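Local coordinates for putative oxidoreductase (Gluconobacter oxydans, PDB 3WJ7), which probably works as an NAD(P)-dependent reductase of the short-chain dehydrogenase/reductase (SDR) family, at residues A[15-20]-A[73-78]; A[80-85]-A[120-125]; A[105-110]-A[162-167]; A[175-180]-A[238-243]. One frame throughout, in Å; residues are numbered along the deposited sequence.

Interaction 1 (A[15-20]-A[73-78]); sequences VTLVTG and PALKGV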
# COMPACT_ATOMS: atom_id res chain seq x y z
N VAL A 15 20.06 -12.78 -32.21
CA VAL A 15 19.04 -13.29 -31.29
C VAL A 15 18.01 -12.21 -30.95
O VAL A 15 18.36 -11.05 -30.74
CB VAL A 15 19.66 -13.86 -30.00
CG1 VAL A 15 18.57 -14.39 -29.08
CG2 VAL A 15 20.66 -14.95 -30.34
N THR A 16 16.74 -12.62 -30.96
CA THR A 16 15.62 -11.83 -30.47
C THR A 16 15.23 -12.36 -29.07
O THR A 16 14.87 -13.53 -28.89
CB THR A 16 14.51 -11.91 -31.51
OG1 THR A 16 14.97 -11.25 -32.68
CG2 THR A 16 13.23 -11.20 -31.07
N LEU A 17 15.39 -11.51 -28.05
CA LEU A 17 14.95 -11.86 -26.68
C LEU A 17 13.54 -11.32 -26.44
O LEU A 17 13.31 -10.13 -26.61
CB LEU A 17 15.92 -11.29 -25.62
CG LEU A 17 15.56 -11.38 -24.11
CD1 LEU A 17 15.61 -12.81 -23.57
CD2 LEU A 17 16.49 -10.52 -23.27
N VAL A 18 12.59 -12.18 -26.05
CA VAL A 18 11.29 -11.68 -25.60
C VAL A 18 11.09 -12.02 -24.15
O VAL A 18 11.44 -13.10 -23.74
CB VAL A 18 10.06 -12.11 -26.48
CG1 VAL A 18 10.42 -12.97 -27.67
CG2 VAL A 18 8.93 -12.68 -25.63
N THR A 19 10.58 -11.08 -23.36
CA THR A 19 10.30 -11.36 -21.95
C THR A 19 8.81 -11.49 -21.86
O THR A 19 8.13 -11.13 -22.81
CB THR A 19 10.66 -10.19 -21.03
OG1 THR A 19 9.80 -9.08 -21.33
CG2 THR A 19 12.12 -9.82 -21.20
N GLY A 20 8.29 -11.97 -20.72
CA GLY A 20 6.87 -12.19 -20.59
C GLY A 20 6.22 -13.18 -21.56
O GLY A 20 5.01 -13.11 -21.78
N PRO A 73 23.66 -12.16 -18.76
CA PRO A 73 23.68 -13.49 -19.38
C PRO A 73 22.59 -13.66 -20.41
O PRO A 73 22.83 -14.27 -21.46
CB PRO A 73 23.38 -14.42 -18.20
CG PRO A 73 23.95 -13.72 -17.02
CD PRO A 73 23.85 -12.24 -17.30
N ALA A 74 21.39 -13.18 -20.11
CA ALA A 74 20.27 -13.40 -21.04
C ALA A 74 20.37 -12.49 -22.25
O ALA A 74 19.88 -12.85 -23.27
CB ALA A 74 18.94 -13.14 -20.36
N LEU A 75 20.98 -11.32 -22.11
CA LEU A 75 21.11 -10.39 -23.20
C LEU A 75 22.43 -10.58 -24.00
O LEU A 75 22.66 -9.91 -25.01
CB LEU A 75 21.01 -8.95 -22.66
CG LEU A 75 19.69 -8.39 -22.15
CD1 LEU A 75 19.89 -7.47 -20.93
CD2 LEU A 75 18.92 -7.68 -23.25
N LYS A 76 23.28 -11.51 -23.57
CA LYS A 76 24.47 -11.80 -24.41
C LYS A 76 24.09 -12.27 -25.83
O LYS A 76 23.29 -13.19 -26.00
CB LYS A 76 25.38 -12.81 -23.70
CG LYS A 76 26.63 -13.19 -24.45
CD LYS A 76 27.52 -13.98 -23.52
CE LYS A 76 28.32 -15.01 -24.29
NZ LYS A 76 29.25 -15.69 -23.35
N GLY A 77 24.61 -11.57 -26.84
CA GLY A 77 24.41 -11.91 -28.26
C GLY A 77 23.06 -11.49 -28.82
O GLY A 77 22.67 -11.95 -29.90
N VAL A 78 22.35 -10.63 -28.07
CA VAL A 78 20.96 -10.22 -28.43
C VAL A 78 20.89 -8.91 -29.25
O VAL A 78 21.36 -7.89 -28.81
CB VAL A 78 20.08 -10.10 -27.14
CG1 VAL A 78 18.72 -9.47 -27.45
CG2 VAL A 78 19.94 -11.45 -26.44

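Interaction 2 (A[80-85]-A[120-125]); sequences ILFHVA and KIIYCS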
# COMPACT_ATOMS: atom_id res chain seq x y z
N ILE A 80 17.83 -7.65 -30.61
CA ILE A 80 16.46 -7.13 -30.51
C ILE A 80 15.76 -7.67 -29.25
O ILE A 80 15.78 -8.89 -28.94
CB ILE A 80 15.61 -7.50 -31.72
CG1 ILE A 80 16.09 -6.78 -33.01
CG2 ILE A 80 14.14 -7.17 -31.50
CD1 ILE A 80 15.82 -7.64 -34.23
N LEU A 81 15.13 -6.74 -28.55
CA LEU A 81 14.43 -7.01 -27.34
C LEU A 81 12.97 -6.54 -27.46
O LEU A 81 12.69 -5.38 -27.81
CB LEU A 81 15.12 -6.32 -26.18
CG LEU A 81 14.29 -6.36 -24.89
CD1 LEU A 81 14.12 -7.80 -24.38
CD2 LEU A 81 14.90 -5.49 -23.81
N PHE A 82 12.08 -7.50 -27.20
CA PHE A 82 10.66 -7.27 -26.95
C PHE A 82 10.40 -7.40 -25.45
O PHE A 82 10.47 -8.51 -24.91
CB PHE A 82 9.81 -8.28 -27.70
CG PHE A 82 9.79 -8.06 -29.15
CD1 PHE A 82 8.75 -7.36 -29.74
CD2 PHE A 82 10.84 -8.51 -29.95
CE1 PHE A 82 8.73 -7.14 -31.13
CE2 PHE A 82 10.84 -8.28 -31.32
CZ PHE A 82 9.78 -7.61 -31.92
N HIS A 83 10.10 -6.30 -24.79
CA HIS A 83 9.78 -6.36 -23.36
C HIS A 83 8.29 -6.42 -23.21
O HIS A 83 7.63 -5.43 -23.39
CB HIS A 83 10.29 -5.11 -22.62
CG HIS A 83 10.01 -5.14 -21.15
ND1 HIS A 83 9.70 -6.31 -20.47
CD2 HIS A 83 10.00 -4.16 -20.21
CE1 HIS A 83 9.51 -6.04 -19.20
NE2 HIS A 83 9.68 -4.74 -19.02
N VAL A 84 7.75 -7.58 -22.90
CA VAL A 84 6.32 -7.65 -22.64
C VAL A 84 6.05 -7.97 -21.15
O VAL A 84 6.66 -8.87 -20.59
CB VAL A 84 5.63 -8.70 -23.52
CG1 VAL A 84 4.11 -8.59 -23.36
CG2 VAL A 84 6.07 -8.56 -24.99
N ALA A 85 5.16 -7.23 -20.49
CA ALA A 85 4.80 -7.49 -19.07
C ALA A 85 4.46 -8.96 -18.82
O ALA A 85 3.73 -9.57 -19.60
CB ALA A 85 3.64 -6.61 -18.67
N LYS A 120 17.83 -2.69 -30.94
CA LYS A 120 16.45 -2.24 -30.96
C LYS A 120 15.59 -2.90 -29.87
O LYS A 120 15.67 -4.11 -29.64
CB LYS A 120 15.82 -2.40 -32.34
CG LYS A 120 14.73 -1.36 -32.56
CD LYS A 120 14.38 -1.23 -34.04
CE LYS A 120 15.18 -0.12 -34.72
NZ LYS A 120 14.47 0.25 -35.96
N ILE A 121 14.78 -2.06 -29.21
CA ILE A 121 13.96 -2.48 -28.11
C ILE A 121 12.54 -2.12 -28.46
O ILE A 121 12.25 -1.00 -28.87
CB ILE A 121 14.40 -1.76 -26.81
CG1 ILE A 121 15.78 -2.25 -26.43
CG2 ILE A 121 13.45 -2.06 -25.64
CD1 ILE A 121 16.50 -1.35 -25.46
N ILE A 122 11.65 -3.08 -28.33
CA ILE A 122 10.24 -2.75 -28.44
C ILE A 122 9.62 -2.94 -27.08
O ILE A 122 9.64 -4.06 -26.50
CB ILE A 122 9.55 -3.64 -29.44
CG1 ILE A 122 10.06 -3.31 -30.84
CG2 ILE A 122 8.02 -3.50 -29.38
CD1 ILE A 122 9.72 -4.54 -31.62
N TYR A 123 9.07 -1.85 -26.56
CA TYR A 123 8.50 -1.86 -25.26
C TYR A 123 6.98 -1.96 -25.34
O TYR A 123 6.30 -1.10 -25.96
CB TYR A 123 8.90 -0.61 -24.50
CG TYR A 123 8.22 -0.58 -23.15
CD1 TYR A 123 8.39 -1.63 -22.25
CD2 TYR A 123 7.35 0.43 -22.82
CE1 TYR A 123 7.76 -1.64 -21.03
CE2 TYR A 123 6.71 0.44 -21.60
CZ TYR A 123 6.93 -0.60 -20.71
OH TYR A 123 6.31 -0.58 -19.52
N CYS A 124 6.45 -2.99 -24.68
CA CYS A 124 5.01 -3.17 -24.63
C CYS A 124 4.46 -2.42 -23.47
O CYS A 124 4.76 -2.70 -22.33
CB CYS A 124 4.62 -4.62 -24.56
SG CYS A 124 2.87 -4.86 -25.05
N SER A 125 3.63 -1.42 -23.76
CA SER A 125 3.08 -0.62 -22.68
C SER A 125 1.59 -0.77 -22.76
O SER A 125 1.13 -1.87 -23.00
CB SER A 125 3.53 0.80 -22.86
OG SER A 125 2.73 1.74 -22.22

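Interaction 3 (A[105-110]-A[162-167]); sequences GTRNLM and EQEVLR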
# COMPACT_ATOMS: atom_id res chain seq x y z
N GLY A 105 11.96 -2.92 -12.43
CA GLY A 105 12.30 -4.08 -13.28
C GLY A 105 12.53 -3.67 -14.73
O GLY A 105 13.52 -4.08 -15.38
N THR A 106 11.62 -2.85 -15.23
CA THR A 106 11.69 -2.28 -16.55
C THR A 106 12.93 -1.39 -16.73
O THR A 106 13.56 -1.41 -17.79
CB THR A 106 10.39 -1.49 -16.79
OG1 THR A 106 9.32 -2.43 -16.90
CG2 THR A 106 10.43 -0.61 -17.99
N ARG A 107 13.24 -0.59 -15.72
CA ARG A 107 14.44 0.20 -15.73
C ARG A 107 15.68 -0.76 -15.77
O ARG A 107 16.53 -0.62 -16.66
CB ARG A 107 14.45 1.15 -14.52
CG ARG A 107 15.58 2.17 -14.50
CD ARG A 107 15.66 2.87 -13.15
NE ARG A 107 16.65 3.96 -13.15
CZ ARG A 107 16.94 4.78 -12.12
NH1 ARG A 107 16.30 4.69 -10.94
NH2 ARG A 107 17.87 5.71 -12.27
N ASN A 108 15.75 -1.76 -14.90
CA ASN A 108 16.89 -2.65 -14.98
C ASN A 108 17.00 -3.28 -16.43
O ASN A 108 18.09 -3.29 -17.06
CB ASN A 108 16.83 -3.71 -13.87
CG ASN A 108 16.93 -3.09 -12.43
OD1 ASN A 108 17.46 -1.99 -12.25
ND2 ASN A 108 16.42 -3.81 -11.42
N LEU A 109 15.89 -3.78 -16.95
CA LEU A 109 15.93 -4.41 -18.21
C LEU A 109 16.44 -3.43 -19.28
O LEU A 109 17.37 -3.76 -20.05
CB LEU A 109 14.55 -4.94 -18.61
CG LEU A 109 14.58 -5.67 -19.96
CD1 LEU A 109 15.48 -6.90 -19.87
CD2 LEU A 109 13.17 -6.06 -20.38
N MET A 110 15.85 -2.23 -19.31
CA MET A 110 16.25 -1.21 -20.27
C MET A 110 17.73 -0.80 -20.16
O MET A 110 18.44 -0.72 -21.15
CB MET A 110 15.34 0.02 -20.16
CG MET A 110 13.88 -0.21 -20.56
SD MET A 110 13.53 -1.04 -22.13
CE MET A 110 12.97 -2.64 -21.58
N GLU A 162 5.97 3.58 -18.31
CA GLU A 162 6.12 4.21 -19.62
C GLU A 162 6.96 5.49 -19.47
O GLU A 162 7.83 5.74 -20.31
CB GLU A 162 4.78 4.49 -20.33
CG GLU A 162 4.94 5.50 -21.46
CD GLU A 162 3.71 5.67 -22.33
OE1 GLU A 162 3.12 6.78 -22.36
OE2 GLU A 162 3.31 4.70 -22.99
N GLN A 163 6.73 6.28 -18.43
CA GLN A 163 7.51 7.53 -18.28
C GLN A 163 8.99 7.23 -18.14
O GLN A 163 9.81 7.96 -18.68
CB GLN A 163 7.04 8.43 -17.13
CG GLN A 163 5.69 9.09 -17.37
CD GLN A 163 5.65 9.95 -18.63
OE1 GLN A 163 4.88 9.68 -19.55
NE2 GLN A 163 6.48 10.98 -18.69
N GLU A 164 9.32 6.14 -17.44
CA GLU A 164 10.70 5.71 -17.34
C GLU A 164 11.33 5.45 -18.71
O GLU A 164 12.44 5.88 -18.98
CB GLU A 164 10.82 4.47 -16.48
CG GLU A 164 11.20 4.75 -15.06
CD GLU A 164 12.72 4.80 -14.81
OE1 GLU A 164 13.49 5.47 -15.58
OE2 GLU A 164 13.14 4.17 -13.81
N VAL A 165 10.64 4.69 -19.55
CA VAL A 165 11.16 4.40 -20.85
C VAL A 165 11.37 5.73 -21.59
O VAL A 165 12.46 5.95 -22.16
CB VAL A 165 10.26 3.41 -21.60
CG1 VAL A 165 10.78 3.23 -23.02
CG2 VAL A 165 10.21 2.07 -20.88
N LEU A 166 10.38 6.63 -21.59
CA LEU A 166 10.57 7.93 -22.29
C LEU A 166 11.77 8.74 -21.74
O LEU A 166 12.40 9.49 -22.50
CB LEU A 166 9.30 8.81 -22.33
CG LEU A 166 8.15 8.16 -23.10
CD1 LEU A 166 6.82 8.81 -22.78
CD2 LEU A 166 8.39 8.15 -24.60
N ARG A 167 12.09 8.57 -20.45
CA ARG A 167 13.21 9.31 -19.86
C ARG A 167 14.49 8.70 -20.43
O ARG A 167 15.34 9.41 -20.96
CB ARG A 167 13.15 9.26 -18.31
CG ARG A 167 14.03 10.27 -17.54
CD ARG A 167 14.40 9.90 -16.08
NE ARG A 167 14.42 8.46 -15.79
CZ ARG A 167 15.49 7.65 -15.70
NH1 ARG A 167 16.76 8.08 -15.89
NH2 ARG A 167 15.27 6.37 -15.43
O HOH W 1 18.33 5.98 -15.32

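Interaction 4 (A[175-180]-A[238-243]); sequences PAIIVN and EKYILG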
# COMPACT_ATOMS: atom_id res chain seq x y z
N PRO A 175 17.37 2.72 -27.62
CA PRO A 175 16.78 2.69 -28.96
C PRO A 175 15.41 2.01 -28.93
O PRO A 175 15.21 0.98 -29.57
CB PRO A 175 17.80 1.87 -29.74
CG PRO A 175 18.39 0.96 -28.71
CD PRO A 175 18.51 1.80 -27.49
N ALA A 176 14.50 2.58 -28.14
CA ALA A 176 13.19 1.95 -27.89
C ALA A 176 12.04 2.56 -28.68
O ALA A 176 11.96 3.79 -28.89
CB ALA A 176 12.86 1.93 -26.39
N ILE A 177 11.17 1.68 -29.14
CA ILE A 177 9.92 2.03 -29.77
C ILE A 177 8.84 1.51 -28.84
O ILE A 177 8.92 0.36 -28.39
CB ILE A 177 9.81 1.28 -31.11
CG1 ILE A 177 10.84 1.83 -32.11
CG2 ILE A 177 8.38 1.24 -31.60
CD1 ILE A 177 11.07 0.98 -33.37
N ILE A 178 7.82 2.33 -28.57
CA ILE A 178 6.72 1.97 -27.67
C ILE A 178 5.40 1.65 -28.37
O ILE A 178 4.90 2.39 -29.23
CB ILE A 178 6.42 3.08 -26.65
CG1 ILE A 178 7.71 3.51 -25.96
CG2 ILE A 178 5.32 2.65 -25.65
CD1 ILE A 178 7.51 4.70 -25.01
N VAL A 179 4.79 0.58 -27.88
CA VAL A 179 3.53 0.07 -28.33
C VAL A 179 2.56 0.12 -27.10
O VAL A 179 2.97 -0.12 -25.95
CB VAL A 179 3.90 -1.32 -28.88
CG1 VAL A 179 3.03 -2.45 -28.41
CG2 VAL A 179 4.13 -1.27 -30.40
N ASN A 180 1.32 0.50 -27.35
CA ASN A 180 0.27 0.63 -26.36
C ASN A 180 -0.97 -0.19 -26.81
O ASN A 180 -1.89 0.33 -27.42
CB ASN A 180 -0.13 2.10 -26.21
CG ASN A 180 1.04 3.01 -25.82
OD1 ASN A 180 1.17 3.41 -24.65
ND2 ASN A 180 1.88 3.37 -26.79
N GLU A 238 8.79 6.87 -30.70
CA GLU A 238 7.38 7.00 -30.90
C GLU A 238 6.61 5.92 -30.13
O GLU A 238 7.15 4.84 -29.85
CB GLU A 238 7.06 6.86 -32.39
CG GLU A 238 7.74 7.87 -33.33
CD GLU A 238 7.35 9.32 -33.04
OE1 GLU A 238 8.28 10.09 -32.73
OE2 GLU A 238 6.15 9.67 -33.11
N LYS A 239 5.37 6.25 -29.77
CA LYS A 239 4.37 5.32 -29.24
C LYS A 239 3.37 5.00 -30.33
O LYS A 239 2.98 5.87 -31.13
CB LYS A 239 3.49 5.96 -28.16
CG LYS A 239 4.16 6.59 -26.95
CD LYS A 239 3.17 7.64 -26.44
CE LYS A 239 3.29 7.92 -24.95
NZ LYS A 239 3.14 9.38 -24.67
N TYR A 240 2.84 3.79 -30.29
CA TYR A 240 1.76 3.45 -31.21
C TYR A 240 0.69 2.70 -30.51
O TYR A 240 0.95 1.65 -29.93
CB TYR A 240 2.30 2.61 -32.38
CG TYR A 240 3.48 3.19 -33.13
CD1 TYR A 240 4.80 3.03 -32.65
CD2 TYR A 240 3.30 3.88 -34.33
CE1 TYR A 240 5.89 3.55 -33.35
CE2 TYR A 240 4.38 4.40 -35.04
CZ TYR A 240 5.67 4.23 -34.55
OH TYR A 240 6.74 4.74 -35.24
N ILE A 241 -0.52 3.24 -30.52
CA ILE A 241 -1.71 2.54 -29.96
C ILE A 241 -2.05 1.32 -30.81
O ILE A 241 -2.11 1.42 -32.02
CB ILE A 241 -2.94 3.48 -29.91
CG1 ILE A 241 -2.73 4.56 -28.85
CG2 ILE A 241 -4.20 2.70 -29.58
CD1 ILE A 241 -3.46 5.85 -29.10
N LEU A 242 -2.25 0.17 -30.19
CA LEU A 242 -2.62 -1.00 -30.92
C LEU A 242 -4.00 -1.40 -30.49
O LEU A 242 -4.16 -2.33 -29.71
CB LEU A 242 -1.62 -2.12 -30.68
CG LEU A 242 -0.17 -1.96 -31.20
CD1 LEU A 242 0.61 -3.28 -31.02
CD2 LEU A 242 -0.03 -1.43 -32.67
N GLY A 243 -5.03 -0.70 -30.98
CA GLY A 243 -6.42 -0.97 -30.60
C GLY A 243 -7.11 -1.81 -31.65
O GLY A 243 -6.51 -2.12 -32.67

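Interaction 1 (A[15-20]-A[73-78])
V78 packs both its methyls against V15 and L17. CG1 of V78 lies 3.8 Å from L17 CB, and its CG2 comes within 4.2 Å of V15 CG1. Further along, L17 CD2 meets L75 CD2 at 3.7 Å, the two leucines crossing at about a right angle. The near-trans first torsion of L17 (chi1 172°) places CG opposite the backbone N and carries the isobutyl group over to L75. With V78 cut back to an alanine, L17 CB and V15 CG1 are likely to lose their methyl neighbours, opening a gap beside the strand.

These contacts form where the first strand of the Rossmann fold takes up its neighbour 78-83. V15 and V78 make a parallel bridge with their CA atoms 4.6 Å apart, from which the two side chains turn apart. T19 and G20 open the glycine-rich TGxxGxxG sequence of SDR enzymes.

The remaining contacts involve the backbone. V78 CA approaches V15 O at 3.6 Å as a C-H...O contact, and G77 O lies at the same distance from V15 CB. A type II turn from L75 to V78, closed by V78 N to L75 O at 3.2 Å, delivers V78 to the strand. G77 takes its third position with a positive phi of 78°. R41 NH1 is hydrogen-bonded to A74 O and K76 O.

Interaction 2 (A[80-85]-A[120-125])
Strands 80-83 and 120-124 run parallel at 8° with axes 4.7 Å apart, joined by four hydrogen bonds (L81 N to K120 O, I122 N to L81 O, H83 N to I122 O, C124 N to H83 O), all close to straight. L81 and H83 both give and receive, as expected for a parallel ladder.

On one face, L81 and I121 lie side by side, with L81 CB 4.1 Å from I121 CG1. Next along, H83 and Y123 point the same way: H83 CD2 comes to 3.5 Å from Y123 CE1 at the edge of the tyrosine ring, and the ring planes are inclined at 42°. H83 CG stands opposite its backbone N (chi1 -179°), which sets the imidazole beside the tyrosine, and both ring nitrogens are bound elsewhere, ND1 to T19 OG1 and NE2 to T106 OG1.

The other face carries I80, K120, F82 and I122. F82 CD1 packs at 3.8 Å from I122 CB, whereas the modelled approach of the ring to I122 CD1 is doubtful. Losing the F82 ring to a serine is likely to leave I122 without its ring neighbour and take away one of the side chains on which L231 packs. Beyond it, V84 CG1 touches C124 CB at 4.2 Å, and the C124 side chain is about 3 Å from a bound mercury ion.

Helix 95-115 makes the beta-alpha-beta crossover between the two strands and packs on H83 and I121; helix 220-233 covers the F82 face, while strands 15-18 and 176-185 flank the pair.

Interaction 3 (A[105-110]-A[162-167])
T106 reaches V165 with its methyl, CG2 to CG2 at 3.9 Å, the two side chains crossing at about a right angle. Its hydroxyl is engaged elsewhere, with N102 O.

R107 follows with its chain extended from CG to NE, and the aliphatic part passes across the E164 carboxylate, nearest to OE2. R107 NE lies 3.6 Å from E164 OE2; because this oxygen sits well out of the guanidinium plane, the salt bridge rests on charge alone, with no N-H aimed at it. The guanidinium and carboxylate planes stand 65° apart. R167 lies one turn on from E164, but their direct pairing is modelled too close and is doubtful. Its link to R107 rests on a water, which accepts from R107 NH2 at 3.1 Å and from R167 NH1 at 2.7 Å. R167 also makes a salt bridge with E171.

M110, one turn beyond T106, adds its CG at 4.3 Å from V165 CG2, so V165 meets both residues on the buried side.

The helices run at a crossing angle of -27° with axes 9.7 Å apart, forming one helical layer over the Rossmann sheet; helix 153-172 is the one that begins with the YxxxK signature of SDR enzymes.

Interaction 4 (A[175-180]-A[238-243])
Y240 lies across from I177 and I178, and its side chain can be followed outward atom by atom. CB stands 4.1 Å from I178 O. CG is opposite the carbonyl carbon (chi1 -53°), a rotation that brings one ring edge to strand 176-180: CD1 is 3.5 Å from I178 O, and CE1 meets I177 CG2 at 3.8 Å. Both partners lie near the ring plane, at its edge. At the tip, OH is hydrogen-bonded to the backbone N of K235, and K312 makes a cation-pi contact with the ring.

On the same face of the sheet as Y240, V179 faces L242, CG1 to CD1 at 3.7 Å. I178, N180, K239 and I241 lie on the other face.

The backbones are bonded in parallel register, I178 N to E238 O, Y240 N to I178 O, N180 N to Y240 O and L242 N to N180 O. Y240 N to I178 O, 2.7 Å, is the bent one of the four, at 134°. L242 N sits 54° above the plane of the N180 carbonyl, with the N-H still aimed nearly straight at N180 O over 2.8 Å. Strand axes approach to 4.4 Å.

Helix 220-233 packs on V179 and L242, while on the other face helix 153-172 meets I178 and the loop residue L130 meets K239 and I241. The two strands are the last parallel pair in the 3-2-1-4-5-6-7 sheet order of the SDR Rossmann fold.

Overall arrangement
From the N terminus, interaction 1 closes the first long loop, bringing the chain back beside strand 15-18 as it enters strand 78-83. Interaction 2 opens two residues later and closes over helix 95-115. Interaction 3 starts within that loop and ends beyond it, so the two cross; interaction 4 follows in series, and no contact nests within another. Interactions 1, 2 and 4 share one sheet: L17 N to I80 O joins the first to the second, and Y123 N to I177 O the second to the fourth. Interaction 3 lies in the helical layer, tied to the sheet by S125 OG to E162 OE2 and by the packing of H83 on L109.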